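Local coordinates for uncharacterized protein (PDB 3D3Y) that is of unknown function but contains a domain of the inactive type of the M16 peptidase family and may bind a metal ion, at residues E38-T41 with K42-L46; K140-L143 with E144-V147; N164-E167 with D168-I171. All coordinates share one frame; numbering follows the deposited sequence.

Interaction 1. Residues E38-T41 with K42-L46; sequences ETIT and KRTLL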
# COMPACT_ATOMS: atom_id res chain seq x y z
N GLU A 38 -7.08 -9.14 13.70
CA GLU A 38 -6.71 -10.50 14.14
C GLU A 38 -5.65 -11.18 13.26
O GLU A 38 -5.01 -12.12 13.71
CB GLU A 38 -7.96 -11.40 14.32
CG GLU A 38 -8.95 -10.84 15.38
CD GLU A 38 -10.27 -11.62 15.50
OE1 GLU A 38 -10.51 -12.61 14.75
OE2 GLU A 38 -11.10 -11.21 16.37
N THR A 39 -5.49 -10.73 12.01
CA THR A 39 -4.59 -11.41 11.06
C THR A 39 -3.54 -10.52 10.38
O THR A 39 -2.72 -11.02 9.65
CB THR A 39 -5.34 -12.12 9.92
OG1 THR A 39 -5.99 -11.14 9.10
CG2 THR A 39 -6.38 -13.16 10.49
N ILE A 40 -3.55 -9.21 10.63
CA ILE A 40 -2.58 -8.32 9.95
C ILE A 40 -1.13 -8.67 10.29
O ILE A 40 -0.29 -8.82 9.40
CB ILE A 40 -2.86 -6.83 10.26
CG1 ILE A 40 -4.12 -6.37 9.52
CG2 ILE A 40 -1.68 -5.91 9.86
CD1 ILE A 40 -4.76 -5.06 10.10
N THR A 41 -0.84 -8.77 11.58
CA THR A 41 0.51 -9.09 12.02
C THR A 41 0.88 -10.53 11.64
O THR A 41 2.03 -10.82 11.29
CB THR A 41 0.66 -8.92 13.58
OG1 THR A 41 0.39 -7.56 13.93
CG2 THR A 41 2.09 -9.29 14.02
N LYS A 42 -0.11 -11.43 11.69
CA LYS A 42 0.11 -12.82 11.26
C LYS A 42 0.51 -12.86 9.79
O LYS A 42 1.49 -13.51 9.42
CB LYS A 42 -1.16 -13.65 11.48
CG LYS A 42 -1.38 -14.05 12.95
CD LYS A 42 -2.69 -14.78 13.09
CE LYS A 42 -2.93 -15.21 14.56
NZ LYS A 42 -3.41 -13.99 15.27
N ARG A 43 -0.23 -12.15 8.94
CA ARG A 43 0.12 -12.08 7.51
C ARG A 43 1.50 -11.49 7.31
O ARG A 43 2.30 -11.98 6.51
CB ARG A 43 -0.94 -11.28 6.75
CG ARG A 43 -2.25 -12.04 6.67
CD ARG A 43 -3.43 -11.19 6.20
NE ARG A 43 -3.45 -10.86 4.76
CZ ARG A 43 -3.84 -11.68 3.79
NH1 ARG A 43 -4.17 -12.94 4.06
NH2 ARG A 43 -3.87 -11.25 2.52
N THR A 44 1.79 -10.39 7.99
CA THR A 44 3.13 -9.78 7.89
C THR A 44 4.27 -10.73 8.24
O THR A 44 5.26 -10.83 7.48
CB THR A 44 3.21 -8.49 8.75
OG1 THR A 44 2.16 -7.63 8.35
CG2 THR A 44 4.56 -7.75 8.61
N LEU A 45 4.16 -11.40 9.38
CA LEU A 45 5.21 -12.34 9.78
C LEU A 45 5.28 -13.55 8.84
O LEU A 45 6.37 -14.04 8.49
CB LEU A 45 5.00 -12.83 11.23
CG LEU A 45 6.01 -13.84 11.81
CD1 LEU A 45 7.49 -13.29 11.68
CD2 LEU A 45 5.67 -14.08 13.29
N LEU A 46 4.12 -14.06 8.45
CA LEU A 46 4.06 -15.15 7.49
C LEU A 46 4.82 -14.82 6.19
O LEU A 46 5.48 -15.68 5.61
CB LEU A 46 2.61 -15.49 7.18
CG LEU A 46 2.44 -16.72 6.29
CD1 LEU A 46 3.01 -18.03 6.95
CD2 LEU A 46 0.95 -16.89 5.96
O HOH W 1 -2.41 -10.63 13.69
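Lys42 lays its aliphatic chain back along the Glu38 carbonyl, one turn earlier. CG stands beside the backbone N (chi1 -77°), the chain runs on extended, and a bend at the last torsion delivers NZ to Glu38 O at 2.9 Å. The ammonium meets that oxygen almost head-on, with a C=O...N angle of 168°, while CD packs 3.6 Å from Glu38 O. The same ammonium forms a salt bridge with Glu183. A water fills in at the helix start, accepting from Lys42 N and giving a weak bond to Glu38 O. It serves a first-turn N-H where Thr39, at the N-cap position, makes no capping bond with its side chain. Thr39 and Arg43 instead run side by side, Thr39 OG1 lying 3.9 Å from Arg43 CD, and Arg43 CG presses to 3.2 Å of Thr39 O. Ile40 O is gripped twice by Thr44. OG1, placed beside its own backbone N (chi1 -55°), reaches Ile40 O at 2.9 Å, and Thr44 N reaches Ile40 O at 3.0 Å from the opposite face of the carbonyl plane; the hydroxyl proton is thus used within its own helix. Leu45 N continues the helical bonding to Thr41 O at 2.9 Å. Beyond the turn, the Arg43 guanidinium group forms a salt bridge with Asp199 and hydrogen bonds with Tyr191 and His86. This first part of helix 40-52 is wedged between helices 129-148, 177-182 and 185-198 and strand 85-95, with Leu45 against Leu139, Leu180 and Leu188, and Ile40 on His86.

Interaction 2. Residues K140-L143 with E144-V147; sequences KAYL and ESIV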
# COMPACT_ATOMS: atom_id res chain seq x y z
N LYS A 140 10.24 -7.72 14.74
CA LYS A 140 10.21 -6.81 15.86
C LYS A 140 11.19 -5.65 15.64
O LYS A 140 10.87 -4.47 15.91
CB LYS A 140 10.50 -7.58 17.14
CG LYS A 140 10.41 -6.75 18.40
CD LYS A 140 10.81 -7.56 19.63
CE LYS A 140 10.38 -6.80 20.89
NZ LYS A 140 11.37 -7.01 21.96
N ALA A 141 12.39 -5.98 15.16
CA ALA A 141 13.41 -4.96 14.87
C ALA A 141 12.88 -3.95 13.84
O ALA A 141 13.02 -2.75 14.00
CB ALA A 141 14.72 -5.63 14.37
N TYR A 142 12.24 -4.46 12.80
CA TYR A 142 11.64 -3.60 11.77
C TYR A 142 10.56 -2.67 12.31
O TYR A 142 10.58 -1.46 12.03
CB TYR A 142 11.08 -4.45 10.66
CG TYR A 142 10.38 -3.70 9.54
CD1 TYR A 142 11.08 -2.90 8.65
CD2 TYR A 142 9.02 -3.84 9.36
CE1 TYR A 142 10.45 -2.25 7.62
CE2 TYR A 142 8.37 -3.19 8.32
CZ TYR A 142 9.09 -2.40 7.45
OH TYR A 142 8.44 -1.76 6.42
N LEU A 143 9.63 -3.22 13.08
CA LEU A 143 8.55 -2.42 13.67
C LEU A 143 9.12 -1.42 14.64
O LEU A 143 8.67 -0.28 14.68
CB LEU A 143 7.54 -3.33 14.38
CG LEU A 143 6.88 -4.41 13.51
CD1 LEU A 143 6.06 -5.36 14.41
CD2 LEU A 143 6.04 -3.76 12.44
N GLU A 144 10.14 -1.80 15.40
CA GLU A 144 10.82 -0.82 16.27
C GLU A 144 11.52 0.34 15.52
O GLU A 144 11.46 1.47 15.98
CB GLU A 144 11.77 -1.51 17.24
CG GLU A 144 11.00 -2.24 18.33
CD GLU A 144 11.87 -3.09 19.24
OE1 GLU A 144 13.00 -3.45 18.87
OE2 GLU A 144 11.39 -3.40 20.35
N SER A 145 12.13 0.06 14.36
CA SER A 145 12.71 1.13 13.53
C SER A 145 11.62 2.05 12.94
O SER A 145 11.76 3.27 12.90
CB SER A 145 13.60 0.56 12.43
OG SER A 145 12.83 -0.18 11.50
N ILE A 146 10.51 1.47 12.52
CA ILE A 146 9.35 2.26 12.10
C ILE A 146 8.97 3.29 13.16
O ILE A 146 8.91 4.48 12.88
CB ILE A 146 8.13 1.36 11.75
CG1 ILE A 146 8.34 0.71 10.38
CG2 ILE A 146 6.84 2.16 11.75
CD1 ILE A 146 8.51 1.71 9.25
N VAL A 147 8.74 2.81 14.37
CA VAL A 147 8.33 3.62 15.51
C VAL A 147 9.40 4.64 15.96
O VAL A 147 9.07 5.68 16.54
CB VAL A 147 7.90 2.68 16.69
CG1 VAL A 147 8.02 3.36 18.08
CG2 VAL A 147 6.51 2.14 16.45
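Ser145 turns its hydroxyl back onto the Tyr142 carbonyl, three residues before it, with OG at 2.6 Å from Tyr142 O. This is made possible by the first torsion, which sets OG between the backbone N and carbonyl carbon (chi1 66°). The hydroxyl comes in from the flank of the carbonyl, the C=O...OG angle being 122°, whereas Ile146 N approaches the same oxygen in the ordinary helical manner at 3.0 Å. Tyr142 O therefore holds two donors. The other backbone bonds keep the i to i+4 pattern: Glu144 N to Lys140 O at 2.8 Å, Ser145 N to Ala141 O, and Val147 N to Leu143 O. Charge plays a looser part. Lys140 and Glu144 pass each other at a slant, and their salt bridge is long, with Lys140 NZ 4.0 Å from Glu144 OE2. The methylene next to the ammonium is nearer, Lys140 CE lying 3.6 Å from Glu144 OE2. Closer to the backbone, Glu144 CG rests 3.3 Å from Lys140 O, so the extended acid chain sets out against the carbonyl of the preceding turn. The apolar contact joins Tyr142 to Ile146: CG1 of the isoleucine sits over one face of the phenol ring, 4.3 Å from Tyr142 CZ. Ile146 also reaches inward to Phe174, Thr152 and Leu156, while Leu143 is buried against Phe174, Val177 and Leu180. Leu143, and in part Ile146, face inward while Lys140, Tyr142 and Ser145 lie exposed, the pattern of an amphipathic surface helix, here the C-terminal part of helix 129-148, which packs on helices 150-162 and 177-182.

Interaction 3. Residues N164-E167 with D168-I171; sequences NQSE and DQKI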
# COMPACT_ATOMS: atom_id res chain seq x y z
N ASN A 164 -10.45 5.64 14.81
CA ASN A 164 -10.60 5.11 16.16
C ASN A 164 -11.87 4.29 16.28
O ASN A 164 -11.96 3.43 17.14
CB ASN A 164 -10.60 6.26 17.16
CG ASN A 164 -10.26 5.81 18.56
OD1 ASN A 164 -9.73 4.71 18.77
ND2 ASN A 164 -10.55 6.67 19.54
N GLN A 165 -12.84 4.54 15.40
CA GLN A 165 -14.09 3.76 15.48
C GLN A 165 -13.91 2.34 14.90
O GLN A 165 -14.77 1.47 15.09
CB GLN A 165 -15.28 4.52 14.87
CG GLN A 165 -15.11 4.99 13.44
CD GLN A 165 -16.32 5.77 12.94
OE1 GLN A 165 -16.29 7.02 12.80
NE2 GLN A 165 -17.42 5.04 12.67
N SER A 166 -12.77 2.08 14.26
CA SER A 166 -12.52 0.79 13.63
C SER A 166 -11.29 0.10 14.20
O SER A 166 -10.14 0.55 13.96
CB SER A 166 -12.38 0.94 12.11
OG SER A 166 -11.79 -0.22 11.56
N GLU A 167 -11.50 -1.03 14.88
CA GLU A 167 -10.35 -1.79 15.40
C GLU A 167 -9.39 -2.29 14.30
O GLU A 167 -8.21 -2.50 14.55
CB GLU A 167 -10.81 -2.91 16.34
CG GLU A 167 -10.46 -2.64 17.87
CD GLU A 167 -10.52 -1.15 18.32
OE1 GLU A 167 -9.54 -0.68 18.96
OE2 GLU A 167 -11.53 -0.44 18.03
N ASP A 168 -9.89 -2.43 13.07
CA ASP A 168 -9.06 -2.90 11.96
C ASP A 168 -8.26 -1.79 11.31
O ASP A 168 -7.07 -1.95 11.01
CB ASP A 168 -9.93 -3.59 10.92
CG ASP A 168 -10.76 -4.70 11.50
OD1 ASP A 168 -10.24 -5.51 12.28
OD2 ASP A 168 -11.96 -4.78 11.17
N GLN A 169 -8.90 -0.65 11.05
CA GLN A 169 -8.26 0.41 10.26
C GLN A 169 -7.23 1.20 11.05
O GLN A 169 -6.41 1.89 10.45
CB GLN A 169 -9.29 1.36 9.68
CG GLN A 169 -10.10 0.75 8.55
CD GLN A 169 -9.33 0.64 7.24
OE1 GLN A 169 -8.24 1.17 7.09
NE2 GLN A 169 -9.89 -0.07 6.30
N LYS A 170 -7.29 1.12 12.38
CA LYS A 170 -6.29 1.78 13.23
C LYS A 170 -4.92 1.07 13.24
O LYS A 170 -3.93 1.61 13.77
CB LYS A 170 -6.85 2.01 14.64
CG LYS A 170 -7.27 0.78 15.37
CD LYS A 170 -7.48 1.05 16.87
CE LYS A 170 -8.79 1.75 17.13
NZ LYS A 170 -8.97 1.99 18.61
N ILE A 171 -4.84 -0.09 12.60
CA ILE A 171 -3.62 -0.89 12.51
C ILE A 171 -2.93 -0.68 11.15
O ILE A 171 -3.59 -0.83 10.09
CB ILE A 171 -3.98 -2.40 12.65
CG1 ILE A 171 -4.92 -2.64 13.84
CG2 ILE A 171 -2.72 -3.31 12.72
CD1 ILE A 171 -4.34 -2.34 15.24
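Asp168 starts the second segment next to the Ser166 hydroxyl, to which its backbone N gives only a weak bond. The stronger bond is from Gln169 N, which meets Ser166 OG at 3.0 Å with a nearly straight N-H (164°), and Gln169 CB packs 3.5 Å from Ser166 OG. The hydroxyl can serve both N-H groups because it stands anti to its own backbone N (chi1 164°). At Lys170 the backbone N makes a weak bond, 3.3 Å long, to Ser166 O, which with the hydroxyl bonds makes an ST motif, though a loose one, ahead of residues that are helical in phi and psi only. The Lys170 chain then runs beside Glu167, CG coming to 3.2 Å of Ser166 O, and bends at its third torsion (78°), bringing NZ between two oxygens. Glu167 OE1 forms a salt bridge with Lys170 NZ at 2.8 Å, met on the syn side, somewhat out of the carboxylate plane. Asn164 OD1 takes a second bond from Lys170 NZ, also 2.8 Å, with NZ nearly in line with the Asn164 C=O; the ammonium thus ties Asn164 and Glu167 together across the turn. Ile171 closes the type I turn that begins at Asp168, with its CG1 3.4 Å from Glu167 O. The segment belongs to the loop between helices 150-162 and 177-182. Asp168 forms a salt bridge with Arg34 at the end of strand 24-34 and accepts a hydrogen bond from His37 N, while Gln169 bonds Gly83 and Asn84 between strands 74-82 and 85-95, and also Arg312, between strands 303-309 and 314-321.

Overall arrangement
Along the chain the three contacts follow in series; none encloses or crosses another, and each closes just a turn or so of backbone. Interaction 1 opens helix 40-52, a short connection after strand 24-34. Interaction 2 comes near the end of helix 129-148, and interaction 3 lies in the loop beyond helix 150-162. Interactions 1 and 3 touch, Ile40 CD1 resting 3.8 Å from Ile171 CG2, so the loop leans on the helix start. Interactions 1 and 2 stay about 6 Å apart at their nearest atoms but share Leu180 of helix 177-182 as a neighbour. Interaction 3 connects the six-stranded sheet region with the five-stranded one.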